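Local coordinates for protein 4-alpha-glucanotransferase (Streptococcus agalactiae, PDB 6M6T) that belongs to the amylomaltases, 4-alpha-glucanotransferases of the TIM-barrel clan, and binds glycans, at residues A[244-249]-A[258-263]. Sequence-based numbering, arbitrary orientation.
Sequences LAIAGV and GQLWGN. With AC1 (4,6-dideoxy-4-{[(1S,4R,5S,6S)-4,5,6-trihydroxy-3-(hydroxymethyl)cyclohex-2-en-1-yl]amino}-alpha-D-glucopyranose), chain I.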
# COMPACT_ATOMS: atom_id res chain seq x y z
N LEU A 244 19.38 -4.38 -14.97
CA LEU A 244 20.83 -4.19 -14.82
C LEU A 244 21.21 -4.10 -13.35
O LEU A 244 22.10 -4.82 -12.88
CB LEU A 244 21.29 -2.92 -15.55
CG LEU A 244 21.13 -2.78 -17.06
CD1 LEU A 244 21.82 -1.51 -17.58
CD2 LEU A 244 21.63 -4.05 -17.76
N ALA A 245 20.53 -3.21 -12.62
CA ALA A 245 20.61 -3.07 -11.17
C ALA A 245 19.22 -3.21 -10.56
O ALA A 245 18.21 -2.91 -11.21
CB ALA A 245 21.21 -1.74 -10.81
N ILE A 246 19.16 -3.66 -9.31
CA ILE A 246 17.90 -3.78 -8.59
C ILE A 246 17.90 -2.85 -7.37
O ILE A 246 18.92 -2.25 -6.99
CB ILE A 246 17.58 -5.24 -8.17
CG1 ILE A 246 18.68 -5.81 -7.27
CG2 ILE A 246 17.31 -6.12 -9.39
CD1 ILE A 246 18.22 -6.96 -6.42
N ALA A 247 16.72 -2.75 -6.76
CA ALA A 247 16.46 -1.83 -5.66
C ALA A 247 16.64 -2.51 -4.30
O ALA A 247 16.46 -3.71 -4.14
CB ALA A 247 15.06 -1.26 -5.77
N GLY A 248 17.00 -1.70 -3.32
CA GLY A 248 17.13 -2.16 -1.96
C GLY A 248 17.58 -1.06 -1.02
O GLY A 248 17.36 0.14 -1.26
N VAL A 249 18.25 -1.46 0.05
CA VAL A 249 18.62 -0.51 1.08
C VAL A 249 19.70 -1.20 1.91
O VAL A 249 19.62 -2.41 2.16
CB VAL A 249 17.38 -0.10 1.89
CG1 VAL A 249 17.07 -1.07 3.05
CG2 VAL A 249 17.46 1.36 2.29
N GLY A 258 20.69 -5.54 6.04
CA GLY A 258 20.04 -4.63 5.12
C GLY A 258 18.88 -5.30 4.40
O GLY A 258 18.33 -6.32 4.84
N GLN A 259 18.50 -4.71 3.26
CA GLN A 259 17.31 -5.16 2.55
C GLN A 259 17.56 -5.23 1.05
O GLN A 259 18.11 -4.29 0.46
CB GLN A 259 16.11 -4.25 2.80
CG GLN A 259 15.41 -4.45 4.13
CD GLN A 259 14.30 -3.43 4.33
OE1 GLN A 259 13.66 -3.01 3.37
NE2 GLN A 259 14.10 -3.01 5.58
N LEU A 260 17.12 -6.33 0.46
CA LEU A 260 17.10 -6.52 -0.99
C LEU A 260 15.65 -6.61 -1.42
O LEU A 260 14.91 -7.48 -0.94
CB LEU A 260 17.89 -7.77 -1.38
CG LEU A 260 17.94 -8.11 -2.86
CD1 LEU A 260 19.39 -8.20 -3.31
CD2 LEU A 260 17.18 -9.41 -3.12
N TRP A 261 15.23 -5.71 -2.32
CA TRP A 261 13.83 -5.59 -2.71
C TRP A 261 13.50 -6.28 -4.04
O TRP A 261 12.48 -6.97 -4.12
CB TRP A 261 13.45 -4.11 -2.79
CG TRP A 261 13.46 -3.41 -1.46
CD1 TRP A 261 13.61 -3.99 -0.23
CD2 TRP A 261 13.33 -2.00 -1.22
NE1 TRP A 261 13.57 -3.03 0.76
CE2 TRP A 261 13.40 -1.80 0.18
CE3 TRP A 261 13.14 -0.89 -2.05
CZ2 TRP A 261 13.30 -0.54 0.76
CZ3 TRP A 261 13.05 0.37 -1.46
CH2 TRP A 261 13.13 0.53 -0.07
N GLY A 262 14.33 -6.11 -5.07
CA GLY A 262 14.14 -6.78 -6.34
C GLY A 262 13.53 -5.94 -7.43
O GLY A 262 13.49 -6.38 -8.59
N ASN A 263 13.04 -4.74 -7.11
CA ASN A 263 12.43 -3.91 -8.14
C ASN A 263 13.49 -3.39 -9.11
O ASN A 263 14.65 -3.17 -8.74
CB ASN A 263 11.69 -2.73 -7.52
CG ASN A 263 11.01 -3.07 -6.21
OD1 ASN A 263 11.66 -3.41 -5.23
ND2 ASN A 263 9.68 -2.97 -6.20
C1 AC1 I . 8.73 -4.29 0.96
O2 AC1 I . 10.01 -5.04 2.93
C2 AC1 I . 9.34 -5.48 1.73
C4A AC1 I . 12.21 -10.50 -2.83
C3 AC1 I . 10.29 -6.27 0.89
O3 AC1 I . 10.73 -7.34 1.71
C4 AC1 I . 9.56 -6.77 -0.38
N4A AC1 I . 10.31 -7.69 -1.29
C5 AC1 I . 9.17 -5.51 -1.12
O5 AC1 I . 8.22 -4.76 -0.32
C6 AC1 I . 8.54 -5.87 -2.46
C1B AC1 I . 10.20 -9.16 -1.07
C2B AC1 I . 11.56 -9.65 -0.60
O2B AC1 I . 11.99 -8.91 0.54
C3B AC1 I . 12.55 -9.44 -1.76
O3B AC1 I . 13.91 -9.59 -1.32
O4 AC1 I . 13.01 -10.35 -4.04
C5B AC1 I . 10.83 -10.49 -3.11
C7B AC1 I . 9.87 -9.87 -2.25
C6B AC1 I . 10.40 -11.25 -4.39
O6B AC1 I . 11.55 -11.43 -5.26
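Val249 and Gln259 form an antiparallel hydrogen-bonded pair: Gln259 N gives to Val249 O (2.8 Å, 166°), and Val249 N gives to Gln259 O. Further along this hairpin, part of a four-stranded antiparallel sheet in which 303-308 flanks 245-249, the register breaks. Ala247 O accepts from Trp261 N at 3.0 Å and, weakly, from Gly262 N, while Ala247 N reaches Asn263 O at 2.9 Å; this is consistent with a beta bulge, which Gly262 suits with its positive phi (101°).

Among the side chains, Trp261 lays one face of its five-membered ring on Gly248, whose CA sits 4.0 Å from the centroid in a CH-pi contact. Trp261 NE1 donates within the ring plane to a lone pair of Gln259 OE1 (2.6 Å), which would help hold the ring's rotation. Gln259 runs extended beside Val249 CG1, while Ile246 CD1 meets Leu260 CD1 obliquely at 3.5 Å.

Leu260 N is hydrogen-bonded to Asn464 OD1. Leu260 and Trp261 belong to one glycan pocket; Val249 and Gln259, touched by a second AC1, to another. Bulge and indole-amide bond probably shape the wall where the Leu260 and Trp261 carbonyls face AC1, though neither makes a secure bond: O4 to Trp261 O is weak, O3B to Leu260 O doubtfully short.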